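Local coordinates for protein Pre-mRNA-splicing factor SAD1 (Saccharomyces cerevisiae, PDB 4MSX) that promotes assembly of newly synthesized U4 snRNA into the U4/U6 snRNP and is required for pre-mRNA splicing, although its ubiquitin-protease fold is catalytically inactive, at residues L66-R71 / C94-H99; T85-N90 / Y100-H105; N90-L95 / F122-S127; I151-Y156 / S236-K241. All coordinates share one frame; numbering follows the deposited sequence.

Contact 1: residues L66-R71 / C94-H99. With ZN (zinc ion), chain B.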
loop_
_atom_site.group_PDB
_atom_site.type_symbol
_atom_site.label_atom_id
_atom_site.label_comp_id
_atom_site.label_asym_id
_atom_site.label_seq_id
_atom_site.Cartn_x
_atom_site.Cartn_y
_atom_site.Cartn_z
ATOM N N LEU A 66 1.351 -30.744 18.072
ATOM C CA LEU A 66 0.962 -29.916 16.910
ATOM C C LEU A 66 -0.532 -29.884 16.738
ATOM O O LEU A 66 -1.075 -28.897 16.253
ATOM C CB LEU A 66 1.681 -30.339 15.621
ATOM C CG LEU A 66 3.190 -30.067 15.641
ATOM C CD1 LEU A 66 3.778 -30.289 14.254
ATOM C CD2 LEU A 66 3.524 -28.679 16.124
ATOM N N GLU A 67 -1.229 -30.919 17.172
ATOM C CA GLU A 67 -2.685 -30.861 17.140
ATOM C C GLU A 67 -3.256 -29.783 18.068
ATOM O O GLU A 67 -4.462 -29.505 18.010
ATOM C CB GLU A 67 -3.310 -32.215 17.486
ATOM C CG GLU A 67 -3.028 -32.668 18.919
ATOM C CD GLU A 67 -3.752 -33.993 19.298
ATOM O OE1 GLU A 67 -3.467 -35.066 18.688
ATOM O OE2 GLU A 67 -4.604 -33.941 20.216
ATOM N N THR A 68 -2.439 -29.198 18.945
ATOM C CA THR A 68 -2.987 -28.140 19.830
ATOM C C THR A 68 -2.951 -26.736 19.174
ATOM O O THR A 68 -3.533 -25.773 19.709
ATOM C CB THR A 68 -2.270 -28.024 21.165
ATOM O OG1 THR A 68 -0.890 -27.637 21.001
ATOM C CG2 THR A 68 -2.339 -29.414 21.929
ATOM N N VAL A 69 -2.240 -26.630 18.056
ATOM C CA VAL A 69 -2.066 -25.325 17.385
ATOM C C VAL A 69 -3.403 -24.864 16.834
ATOM O O VAL A 69 -4.164 -25.671 16.340
ATOM C CB VAL A 69 -0.969 -25.437 16.297
ATOM C CG1 VAL A 69 -0.973 -24.239 15.362
ATOM C CG2 VAL A 69 0.358 -25.507 16.976
ATOM N N VAL A 70 -3.725 -23.566 16.956
ATOM C CA VAL A 70 -4.993 -23.074 16.436
ATOM C C VAL A 70 -4.698 -21.894 15.461
ATOM O O VAL A 70 -4.513 -20.750 15.875
ATOM C CB VAL A 70 -5.977 -22.609 17.568
ATOM C CG1 VAL A 70 -7.361 -22.283 16.942
ATOM C CG2 VAL A 70 -6.156 -23.713 18.617
ATOM N N ARG A 71 -4.605 -22.199 14.183
ATOM C CA ARG A 71 -4.211 -21.186 13.197
ATOM C C ARG A 71 -5.137 -19.976 13.202
ATOM O O ARG A 71 -4.680 -18.849 13.040
ATOM C CB ARG A 71 -4.129 -21.823 11.810
ATOM C CG ARG A 71 -2.891 -22.707 11.694
ATOM C CD ARG A 71 -2.659 -23.213 10.281
ATOM N NE ARG A 71 -3.847 -23.919 9.821
ATOM C CZ ARG A 71 -4.062 -24.266 8.559
ATOM N NH1 ARG A 71 -3.160 -23.971 7.631
ATOM N NH2 ARG A 71 -5.198 -24.865 8.223
ATOM N N CYS A 94 2.618 -17.509 21.067
ATOM C CA CYS A 94 2.002 -18.748 21.471
ATOM C C CYS A 94 1.082 -19.225 20.362
ATOM O O CYS A 94 0.182 -18.499 19.922
ATOM C CB CYS A 94 1.181 -18.599 22.768
ATOM S SG CYS A 94 0.348 -20.225 23.117
ATOM N N LEU A 95 1.289 -20.461 19.893
ATOM C CA LEU A 95 0.593 -20.901 18.669
ATOM C C LEU A 95 -0.688 -21.583 19.035
ATOM O O LEU A 95 -1.440 -21.973 18.149
ATOM C CB LEU A 95 1.473 -21.809 17.770
ATOM C CG LEU A 95 2.793 -21.141 17.360
ATOM C CD1 LEU A 95 3.670 -22.089 16.463
ATOM C CD2 LEU A 95 2.510 -19.839 16.541
ATOM N N VAL A 96 -0.978 -21.659 20.348
ATOM C CA VAL A 96 -2.308 -22.101 20.774
ATOM C C VAL A 96 -3.320 -20.960 20.937
ATOM O O VAL A 96 -4.464 -21.048 20.436
ATOM C CB VAL A 96 -2.210 -22.887 22.154
ATOM C CG1 VAL A 96 -3.584 -23.336 22.578
ATOM C CG2 VAL A 96 -1.192 -24.039 22.017
ATOM N N CYS A 97 -2.936 -19.889 21.641
ATOM C CA CYS A 97 -3.888 -18.798 21.896
ATOM C C CYS A 97 -3.531 -17.539 21.092
ATOM O O CYS A 97 -4.336 -16.623 20.999
ATOM C CB CYS A 97 -3.967 -18.447 23.425
ATOM S SG CYS A 97 -2.489 -17.689 24.078
ATOM N N GLY A 98 -2.323 -17.479 20.528
ATOM C CA GLY A 98 -1.977 -16.365 19.647
ATOM C C GLY A 98 -1.467 -15.117 20.349
ATOM O O GLY A 98 -1.117 -14.159 19.683
ATOM N N HIS A 99 -1.397 -15.108 21.689
ATOM C CA HIS A 99 -0.800 -13.972 22.364
ATOM C C HIS A 99 0.703 -14.004 22.284
ATOM O O HIS A 99 1.310 -15.060 22.053
ATOM C CB HIS A 99 -1.294 -13.914 23.831
ATOM C CG HIS A 99 -2.755 -13.607 23.935
ATOM N ND1 HIS A 99 -3.259 -12.337 23.750
ATOM C CD2 HIS A 99 -3.829 -14.408 24.115
ATOM C CE1 HIS A 99 -4.578 -12.364 23.846
ATOM N NE2 HIS A 99 -4.950 -13.608 24.070
HETATM ZN ZN ZN B . -1.113 -19.523 24.787
#
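V69 holds CG1 anti to its backbone N (chi1 166°), which leaves CG2 beside that nitrogen and facing L95, while L95 turns CG anti to its own carbonyl carbon (chi1 -57°). The two side chains therefore run side by side in the same direction, with V69 CG2 3.9 Å from L95 CB. The backbone makes the one hydrogen bond across the contact: V70 N donates to L95 O over 3.0 Å, at 165° at the hydrogen and in the plane of the carbonyl. The same oxygen receives a CA-H...O approach from V69 CA at 3.5 Å, so two successive residues of 66-71 converge on it. V96 lies across T68, its CG2 3.7 Å from T68 O; the T68 hydroxyl itself is bonded to Y65 O. V70 CB in turn rests 3.6 Å from V96 O.

Next to these contacts, C94 SG and C97 SG bind the zinc ion at 2.3 and 2.4 Å, and H113 and H119 complete the site. C94 SG also receives weak bonds from the N-H groups of V96 and C97, an arrangement that would probably draw off some thiolate charge. Because the carbonyl gripped by V70 belongs to L95, inside the C94-to-C97 turn, the chemistry implies that 66-71 is joined to the zinc-binding turn by a backbone hydrogen bond and valine packing, without supplying a ligand to the metal.

Contact 2: residues T85-N90 / Y100-H105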
loop_
_atom_site.group_PDB
_atom_site.type_symbol
_atom_site.label_atom_id
_atom_site.label_comp_id
_atom_site.label_asym_id
_atom_site.label_seq_id
_atom_site.Cartn_x
_atom_site.Cartn_y
_atom_site.Cartn_z
ATOM N N THR A 85 5.187 -7.945 29.719
ATOM C CA THR A 85 6.199 -6.951 30.066
ATOM C C THR A 85 6.228 -5.739 29.096
ATOM O O THR A 85 6.935 -4.753 29.346
ATOM C CB THR A 85 7.579 -7.549 29.986
ATOM O OG1 THR A 85 7.822 -8.020 28.668
ATOM C CG2 THR A 85 7.733 -8.732 30.997
ATOM N N LEU A 86 5.502 -5.849 27.982
ATOM C CA LEU A 86 5.490 -4.824 26.937
ATOM C C LEU A 86 6.858 -4.667 26.321
ATOM O O LEU A 86 7.095 -3.721 25.585
ATOM C CB LEU A 86 5.020 -3.467 27.471
ATOM C CG LEU A 86 3.618 -3.449 28.066
ATOM C CD1 LEU A 86 3.223 -2.002 28.448
ATOM C CD2 LEU A 86 2.609 -4.024 27.110
ATOM N N SER A 87 7.769 -5.590 26.597
ATOM C CA SER A 87 9.058 -5.531 25.941
ATOM C C SER A 87 8.964 -5.994 24.478
ATOM O O SER A 87 8.177 -6.890 24.163
ATOM C CB SER A 87 10.058 -6.398 26.669
ATOM O OG SER A 87 11.228 -6.525 25.888
ATOM N N PRO A 88 9.766 -5.383 23.587
ATOM C CA PRO A 88 9.908 -5.793 22.180
ATOM C C PRO A 88 11.071 -6.739 21.961
ATOM O O PRO A 88 11.347 -7.130 20.844
ATOM C CB PRO A 88 10.190 -4.466 21.468
ATOM C CG PRO A 88 10.983 -3.699 22.481
ATOM C CD PRO A 88 10.335 -4.043 23.818
ATOM N N LEU A 89 11.755 -7.129 23.032
ATOM C CA LEU A 89 12.910 -8.012 22.915
ATOM C C LEU A 89 12.547 -9.497 23.069
ATOM O O LEU A 89 11.809 -9.877 24.000
ATOM C CB LEU A 89 13.945 -7.630 23.975
ATOM C CG LEU A 89 15.132 -8.582 24.125
ATOM C CD1 LEU A 89 15.978 -8.595 22.869
ATOM C CD2 LEU A 89 15.965 -8.176 25.332
ATOM N N ASN A 90 13.075 -10.326 22.168
ATOM C CA ASN A 90 12.852 -11.780 22.165
ATOM C C ASN A 90 11.386 -12.184 22.362
ATOM O O ASN A 90 11.026 -12.879 23.329
ATOM C CB ASN A 90 13.702 -12.444 23.240
ATOM C CG ASN A 90 15.166 -12.217 23.028
ATOM O OD1 ASN A 90 15.664 -12.342 21.915
ATOM N ND2 ASN A 90 15.872 -11.861 24.094
ATOM N N TYR A 100 1.320 -12.836 22.461
ATOM C CA TYR A 100 2.767 -12.762 22.365
ATOM C C TYR A 100 3.396 -12.707 23.767
ATOM O O TYR A 100 2.895 -11.963 24.640
ATOM C CB TYR A 100 3.161 -11.472 21.691
ATOM C CG TYR A 100 2.710 -11.347 20.235
ATOM C CD1 TYR A 100 2.154 -12.435 19.528
ATOM C CD2 TYR A 100 2.890 -10.150 19.563
ATOM C CE1 TYR A 100 1.768 -12.293 18.141
ATOM C CE2 TYR A 100 2.528 -10.010 18.194
ATOM C CZ TYR A 100 1.962 -11.064 17.503
ATOM O OH TYR A 100 1.599 -10.853 16.171
ATOM N N TYR A 101 4.538 -13.363 23.931
ATOM C CA TYR A 101 5.222 -13.397 25.234
ATOM C C TYR A 101 6.722 -13.345 25.036
ATOM O O TYR A 101 7.273 -14.055 24.178
ATOM C CB TYR A 101 4.872 -14.715 25.977
ATOM C CG TYR A 101 3.401 -14.839 26.248
ATOM C CD1 TYR A 101 2.829 -14.305 27.416
ATOM C CD2 TYR A 101 2.579 -15.477 25.359
ATOM C CE1 TYR A 101 1.456 -14.382 27.646
ATOM C CE2 TYR A 101 1.205 -15.591 25.599
ATOM C CZ TYR A 101 0.661 -15.032 26.752
ATOM O OH TYR A 101 -0.691 -15.118 26.977
ATOM N N GLN A 102 7.406 -12.548 25.850
ATOM C CA GLN A 102 8.866 -12.589 25.830
ATOM C C GLN A 102 9.348 -13.981 26.312
ATOM O O GLN A 102 8.807 -14.464 27.279
ATOM C CB GLN A 102 9.405 -11.525 26.799
ATOM C CG GLN A 102 10.939 -11.516 26.856
ATOM C CD GLN A 102 11.463 -10.288 27.571
ATOM O OE1 GLN A 102 11.918 -9.326 26.935
ATOM N NE2 GLN A 102 11.365 -10.288 28.893
ATOM N N GLY A 103 10.355 -14.583 25.679
ATOM C CA GLY A 103 10.822 -15.910 26.049
ATOM C C GLY A 103 12.337 -15.980 26.011
ATOM O O GLY A 103 12.981 -14.948 25.800
ATOM N N ARG A 104 12.924 -17.172 26.183
ATOM C CA ARG A 104 12.181 -18.400 26.450
ATOM C C ARG A 104 12.779 -19.147 27.669
ATOM O O ARG A 104 12.391 -20.276 27.947
ATOM C CB ARG A 104 12.202 -19.326 25.237
ATOM C CG ARG A 104 13.582 -19.662 24.715
ATOM C CD ARG A 104 13.479 -20.671 23.541
ATOM N NE ARG A 104 14.770 -21.267 23.186
ATOM C CZ ARG A 104 15.697 -20.663 22.444
ATOM N NH1 ARG A 104 15.492 -19.437 21.967
ATOM N NH2 ARG A 104 16.842 -21.283 22.187
ATOM N N HIS A 105 13.693 -18.492 28.382
ATOM C CA HIS A 105 14.307 -19.039 29.609
ATOM C C HIS A 105 13.294 -19.214 30.755
ATOM O O HIS A 105 12.192 -18.615 30.741
ATOM C CB HIS A 105 15.428 -18.095 30.072
ATOM C CG HIS A 105 14.960 -16.695 30.330
ATOM N ND1 HIS A 105 14.424 -16.297 31.538
ATOM C CD2 HIS A 105 14.913 -15.605 29.522
ATOM C CE1 HIS A 105 14.085 -15.018 31.472
ATOM N NE2 HIS A 105 14.366 -14.576 30.256
#
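N90 O is approached by two successive residues of 100-105. G103 N donates a hydrogen bond to it at 3.0 Å, 159° at the hydrogen, and meets the carbonyl almost end-on, with a C=O...N angle of 176°. Q102 CA adds a CA-H...O contact to the same oxygen at 3.3 Å. N90 CB also packs against the backbone of G103, 3.7 Å from its carbonyl O.

The side chain of Q102 covers most of the remaining contact. Its CG stands anti to the backbone N (chi1 179°) and the chain stays extended beyond it, which carries the amide into the bend formed by 85-90. CG passes 3.4 Å from L89 O, and the amide end lies beside S87 OG and L89 O. The orientation of this amide is probably reversed in the model, so the identity of its two ends carries no weight here.

The bend has its own internal bonds. T85 OG1 accepts from S87 N, and S87 OG accepts from L89 N at 3.0 Å, giving two ST turns in succession. An alanine in place of Q102 would probably open a gap inside the bend and leave S87 and L89 O without the amide packed against them. Beyond the two segments, Q102 also rests on P109 at the start of helix 109-116.

The chemistry thus implies a largely polar closure: a loop already shaped by its own hydroxyls is tied to the end of strand 100-102 through one carbonyl and filled by the amide at the end of one extended side chain.

Contact 3: residues N90-L95 / F122-S127. With ZN (zinc ion), chain B.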
loop_
_atom_site.group_PDB
_atom_site.type_symbol
_atom_site.label_atom_id
_atom_site.label_comp_id
_atom_site.label_asym_id
_atom_site.label_seq_id
_atom_site.Cartn_x
_atom_site.Cartn_y
_atom_site.Cartn_z
ATOM N N ASN A 90 13.075 -10.326 22.168
ATOM C CA ASN A 90 12.852 -11.780 22.165
ATOM C C ASN A 90 11.386 -12.184 22.362
ATOM O O ASN A 90 11.026 -12.879 23.329
ATOM C CB ASN A 90 13.702 -12.444 23.240
ATOM C CG ASN A 90 15.166 -12.217 23.028
ATOM O OD1 ASN A 90 15.664 -12.342 21.915
ATOM N ND2 ASN A 90 15.872 -11.861 24.094
ATOM N N VAL A 91 10.524 -11.741 21.456
ATOM C CA VAL A 91 9.102 -11.968 21.629
ATOM C C VAL A 91 8.732 -13.256 20.888
ATOM O O VAL A 91 9.244 -13.514 19.786
ATOM C CB VAL A 91 8.283 -10.755 21.092
ATOM C CG1 VAL A 91 6.797 -10.972 21.266
ATOM C CG2 VAL A 91 8.691 -9.503 21.837
ATOM N N TYR A 92 7.849 -14.061 21.496
ATOM C CA TYR A 92 7.404 -15.323 20.906
ATOM C C TYR A 92 5.901 -15.237 20.771
ATOM O O TYR A 92 5.228 -14.579 21.572
ATOM C CB TYR A 92 7.761 -16.543 21.810
ATOM C CG TYR A 92 9.233 -16.844 21.841
ATOM C CD1 TYR A 92 10.127 -15.980 22.463
ATOM C CD2 TYR A 92 9.737 -17.996 21.231
ATOM C CE1 TYR A 92 11.494 -16.255 22.457
ATOM C CE2 TYR A 92 11.077 -18.285 21.228
ATOM C CZ TYR A 92 11.953 -17.412 21.847
ATOM O OH TYR A 92 13.303 -17.680 21.828
ATOM N N CYS A 93 5.364 -15.936 19.785
ATOM C CA CYS A 93 3.937 -16.047 19.676
ATOM C C CYS A 93 3.572 -17.448 20.145
ATOM O O CYS A 93 4.116 -18.431 19.649
ATOM C CB CYS A 93 3.480 -15.866 18.226
ATOM S SG CYS A 93 1.701 -16.052 17.966
ATOM N N CYS A 94 2.618 -17.509 21.067
ATOM C CA CYS A 94 2.002 -18.748 21.471
ATOM C C CYS A 94 1.082 -19.225 20.362
ATOM O O CYS A 94 0.182 -18.499 19.922
ATOM C CB CYS A 94 1.181 -18.599 22.768
ATOM S SG CYS A 94 0.348 -20.225 23.117
ATOM N N LEU A 95 1.289 -20.461 19.893
ATOM C CA LEU A 95 0.593 -20.901 18.669
ATOM C C LEU A 95 -0.688 -21.583 19.035
ATOM O O LEU A 95 -1.440 -21.973 18.149
ATOM C CB LEU A 95 1.473 -21.809 17.770
ATOM C CG LEU A 95 2.793 -21.141 17.360
ATOM C CD1 LEU A 95 3.670 -22.089 16.463
ATOM C CD2 LEU A 95 2.510 -19.839 16.541
ATOM N N PHE A 122 5.494 -22.581 20.367
ATOM C CA PHE A 122 5.766 -21.169 20.216
ATOM C C PHE A 122 6.533 -20.913 18.904
ATOM O O PHE A 122 7.282 -21.782 18.414
ATOM C CB PHE A 122 6.616 -20.679 21.383
ATOM C CG PHE A 122 5.853 -20.710 22.683
ATOM C CD1 PHE A 122 5.669 -21.944 23.345
ATOM C CD2 PHE A 122 5.204 -19.561 23.165
ATOM C CE1 PHE A 122 4.899 -22.006 24.520
ATOM C CE2 PHE A 122 4.465 -19.584 24.337
ATOM C CZ PHE A 122 4.309 -20.816 25.042
ATOM N N LEU A 123 6.373 -19.697 18.377
ATOM C CA LEU A 123 7.179 -19.243 17.258
ATOM C C LEU A 123 8.000 -18.068 17.727
ATOM O O LEU A 123 7.453 -17.072 18.241
ATOM C CB LEU A 123 6.236 -18.811 16.086
ATOM C CG LEU A 123 6.986 -18.209 14.913
ATOM C CD1 LEU A 123 7.986 -19.218 14.194
ATOM C CD2 LEU A 123 5.952 -17.725 13.929
ATOM N N ASN A 124 9.304 -18.105 17.508
ATOM C CA ASN A 124 10.097 -16.922 17.812
ATOM C C ASN A 124 9.836 -15.915 16.690
ATOM O O ASN A 124 10.091 -16.262 15.541
ATOM C CB ASN A 124 11.606 -17.254 17.828
ATOM C CG ASN A 124 12.460 -16.069 18.229
ATOM O OD1 ASN A 124 12.356 -14.983 17.644
ATOM N ND2 ASN A 124 13.293 -16.250 19.262
ATOM N N LEU A 125 9.340 -14.721 17.003
ATOM C CA LEU A 125 8.879 -13.782 15.951
ATOM C C LEU A 125 10.027 -13.094 15.206
ATOM O O LEU A 125 9.807 -12.435 14.187
ATOM C CB LEU A 125 7.951 -12.710 16.531
ATOM C CG LEU A 125 6.606 -13.312 16.967
ATOM C CD1 LEU A 125 5.753 -12.282 17.654
ATOM C CD2 LEU A 125 5.858 -13.998 15.746
ATOM N N THR A 126 11.243 -13.230 15.717
ATOM C CA THR A 126 12.390 -12.580 15.115
ATOM C C THR A 126 13.187 -13.555 14.253
ATOM O O THR A 126 13.547 -13.221 13.122
ATOM C CB THR A 126 13.287 -11.941 16.170
ATOM O OG1 THR A 126 12.617 -10.811 16.735
ATOM C CG2 THR A 126 14.586 -11.494 15.548
ATOM N N SER A 127 13.410 -14.774 14.738
ATOM C CA SER A 127 14.201 -15.744 13.989
ATOM C C SER A 127 13.315 -16.708 13.225
ATOM O O SER A 127 13.782 -17.492 12.394
ATOM C CB SER A 127 15.072 -16.546 14.962
ATOM O OG SER A 127 14.250 -17.361 15.786
HETATM ZN ZN ZN B . -1.113 -19.523 24.787
HETATM O O HOH W 1 14.827 -13.712 19.712
HETATM O O HOH W 2 11.733 -12.411 19.018
#
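C93 and L123 form the hydrogen-bonded antiparallel pair between strands 91-94 and 121-124, satisfying each other's backbone in both directions: C93 N to L123 O at 2.8 Å and L123 N to C93 O at 2.9 Å. Two residues further along each chain, L125 N donates to V91 O at 3.0 Å, and water 2 donates to that same oxygen.

N124 OD1 accepts from T126 N, in its carbonyl plane, and from S127 N, 56° above it, as an Asx turn and motif; water 2 donates to it as well. N124 ND2 donates a hydrogen bond to water 1, which donates on to N90 OD1. N124 CG lies over one face of the Y92 ring, 3.8 Å above its plane and offset toward the rim, the amide tilted 61° to it, while R104 bonds the Y92 hydroxyl. A leucine in place of Y92 would probably leave R104 without this hydroxyl and N124 without the ring beside it.

On the same sheet face as Y92, C94 SG makes an oblique sulfur-aromatic contact with the F122 ring, 4.8 Å from its centroid; on the other face, C93 CB meets L125 CD2 at 3.9 Å. This is the pairing of the central strand, 121-124, with its neighbour 91-94 in the five-stranded antiparallel sheet of a ZnF-UBP-type zinc finger, with a metal ligand at the strand end.

Contact 4: residues I151-Y156 / S236-K241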
loop_
_atom_site.group_PDB
_atom_site.type_symbol
_atom_site.label_atom_id
_atom_site.label_comp_id
_atom_site.label_asym_id
_atom_site.label_seq_id
_atom_site.Cartn_x
_atom_site.Cartn_y
_atom_site.Cartn_z
ATOM N N ILE A 151 2.351 -21.745 9.011
ATOM C CA ILE A 151 2.454 -20.680 10.016
ATOM C C ILE A 151 3.628 -19.782 9.776
ATOM O O ILE A 151 3.521 -18.552 9.870
ATOM C CB ILE A 151 2.535 -21.287 11.484
ATOM C CG1 ILE A 151 1.170 -21.853 11.835
ATOM C CG2 ILE A 151 2.950 -20.212 12.487
ATOM C CD1 ILE A 151 1.248 -22.836 13.072
ATOM N N LYS A 152 4.744 -20.368 9.365
ATOM C CA LYS A 152 5.923 -19.565 9.105
ATOM C C LYS A 152 5.619 -18.653 7.867
ATOM O O LYS A 152 6.083 -17.504 7.785
ATOM C CB LYS A 152 7.104 -20.460 8.758
ATOM C CG LYS A 152 8.434 -19.735 8.673
ATOM C CD LYS A 152 9.548 -20.755 8.468
ATOM C CE LYS A 152 10.900 -20.109 8.279
ATOM N NZ LYS A 152 11.983 -21.149 8.158
ATOM N N PHE A 153 4.836 -19.170 6.935
ATOM C CA PHE A 153 4.499 -18.376 5.735
ATOM C C PHE A 153 3.562 -17.184 6.111
ATOM O O PHE A 153 3.660 -16.087 5.530
ATOM C CB PHE A 153 3.808 -19.243 4.742
ATOM C CG PHE A 153 3.670 -18.610 3.370
ATOM C CD1 PHE A 153 2.665 -17.683 3.114
ATOM C CD2 PHE A 153 4.540 -18.971 2.344
ATOM C CE1 PHE A 153 2.513 -17.121 1.832
ATOM C CE2 PHE A 153 4.391 -18.402 1.037
ATOM C CZ PHE A 153 3.375 -17.502 0.801
ATOM N N ALA A 154 2.654 -17.399 7.072
ATOM C CA ALA A 154 1.773 -16.333 7.548
ATOM C C ALA A 154 2.571 -15.201 8.192
ATOM O O ALA A 154 2.171 -14.015 8.112
ATOM C CB ALA A 154 0.721 -16.892 8.577
ATOM N N ALA A 155 3.681 -15.553 8.852
ATOM C CA ALA A 155 4.555 -14.556 9.476
ATOM C C ALA A 155 5.496 -13.859 8.472
ATOM O O ALA A 155 5.878 -12.692 8.674
ATOM C CB ALA A 155 5.412 -15.214 10.610
ATOM N N TYR A 156 5.870 -14.566 7.402
ATOM C CA TYR A 156 6.849 -14.049 6.473
ATOM C C TYR A 156 6.689 -14.751 5.103
ATOM O O TYR A 156 7.333 -15.721 4.846
ATOM C CB TYR A 156 8.248 -14.263 7.060
ATOM C CG TYR A 156 9.330 -13.636 6.242
ATOM C CD1 TYR A 156 9.646 -12.295 6.418
ATOM C CD2 TYR A 156 10.036 -14.358 5.277
ATOM C CE1 TYR A 156 10.622 -11.667 5.680
ATOM C CE2 TYR A 156 11.040 -13.717 4.502
ATOM C CZ TYR A 156 11.299 -12.354 4.706
ATOM O OH TYR A 156 12.275 -11.664 4.020
ATOM N N SER A 236 0.050 -12.167 -0.426
ATOM C CA SER A 236 0.055 -13.558 -0.007
ATOM C C SER A 236 -1.147 -14.316 -0.543
ATOM O O SER A 236 -2.295 -13.880 -0.377
ATOM C CB SER A 236 0.076 -13.672 1.535
ATOM O OG SER A 236 -0.242 -15.017 1.852
ATOM N N PRO A 237 -0.905 -15.464 -1.201
ATOM C CA PRO A 237 -2.028 -16.300 -1.660
ATOM C C PRO A 237 -2.510 -17.308 -0.580
ATOM O O PRO A 237 -3.357 -18.145 -0.885
ATOM C CB PRO A 237 -1.421 -17.090 -2.863
ATOM C CG PRO A 237 0.006 -17.306 -2.466
ATOM C CD PRO A 237 0.397 -16.001 -1.625
ATOM N N LYS A 238 -1.977 -17.221 0.636
ATOM C CA LYS A 238 -2.361 -18.151 1.720
ATOM C C LYS A 238 -2.732 -17.450 3.051
ATOM O O LYS A 238 -2.470 -17.966 4.146
ATOM C CB LYS A 238 -1.177 -19.106 1.970
ATOM C CG LYS A 238 -0.951 -20.069 0.800
ATOM C CD LYS A 238 0.529 -20.536 0.659
ATOM C CE LYS A 238 1.174 -21.056 1.916
ATOM N NZ LYS A 238 2.464 -21.817 1.631
ATOM N N LEU A 239 -3.316 -16.264 2.963
ATOM C CA LEU A 239 -3.673 -15.518 4.176
ATOM C C LEU A 239 -4.616 -16.326 5.068
ATOM O O LEU A 239 -5.538 -16.944 4.575
ATOM C CB LEU A 239 -4.413 -14.227 3.763
ATOM C CG LEU A 239 -3.528 -13.183 3.066
ATOM C CD1 LEU A 239 -4.392 -12.003 2.550
ATOM C CD2 LEU A 239 -2.459 -12.680 4.041
ATOM N N PHE A 240 -4.472 -16.221 6.389
ATOM C CA PHE A 240 -5.444 -16.873 7.271
ATOM C C PHE A 240 -6.779 -16.165 7.240
ATOM O O PHE A 240 -7.825 -16.802 7.283
ATOM C CB PHE A 240 -4.879 -16.946 8.691
ATOM C CG PHE A 240 -3.731 -17.946 8.829
ATOM C CD1 PHE A 240 -3.371 -18.778 7.769
ATOM C CD2 PHE A 240 -3.012 -18.038 10.033
ATOM C CE1 PHE A 240 -2.300 -19.698 7.889
ATOM C CE2 PHE A 240 -1.944 -18.949 10.169
ATOM C CZ PHE A 240 -1.586 -19.778 9.113
ATOM N N LYS A 241 -6.743 -14.835 7.145
ATOM C CA LYS A 241 -7.961 -14.078 6.915
ATOM C C LYS A 241 -7.692 -13.060 5.797
ATOM O O LYS A 241 -6.599 -12.517 5.695
ATOM C CB LYS A 241 -8.433 -13.360 8.185
ATOM C CG LYS A 241 -7.401 -12.453 8.798
ATOM C CD LYS A 241 -7.850 -12.042 10.240
ATOM C CE LYS A 241 -6.892 -11.024 10.870
ATOM N NZ LYS A 241 -5.479 -11.555 10.974
#
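The last turn of helix 146-155 faces the irregular segment 236-241, with A154 and L239 closest in the backbone at 6.5 Å between CA atoms and no hydrogen bond crossing between the two. Two phenylalanines, one from each segment, carry the contact.

F153, its CG anti to the backbone N (chi1 -168°), extends toward K238. K238 bends at chi3 (50°) and crosses the ring at about a right angle, bringing CE to 3.8 Å from the ring centroid and nearly over its centre. NZ follows at 3.9 Å from that centroid, 25° off the normal, a cation-pi contact over the same face. At the ring edge, S236 OG lies in plane, 3.5 Å from F153 CE1, and P237 CD stands 4.1 Å from F153 CZ. That hydroxyl oxygen also accepts from K238 N at 3.1 Å, an ST turn that helps place the lysine backbone.

F240 presents a face to A154, whose CB sits 3.7 Å above the ring plane, offset toward the rim, in a CH-pi contact. I151 CG1 touches F240 CZ more loosely, at 4.4 Å.

The arrangement is an interdomain packing of helix on loop, joining the zinc-finger region to the ubiquitin-specific-protease domain through a lysine over one phenylalanine face and an alanine methyl over the other phenylalanine.

Overall arrangement
Contact 3 is the buried core of the zinc finger, contact 1 lies at its surface, and contacts 2 and 4 are partly buried. Contacts 1 and 3 share C94 and L95 and both reach the zinc ion. Contacts 2 and 3 share N90 and meet in one sheet, where strands 100-102 and 91-94 are neighbours and Y101 N probably bonds to Y92 O. Contact 4 joins the finger to the protease domain, and I151 packs on V69, L95 and L123 of contacts 1 and 3. Regular strand pairing dominates contact 3; contacts 1 and 2 each rest on one cross-segment backbone bond, and contact 4 on cation-pi and CH-pi packing, with no hydrogen bond between its segments.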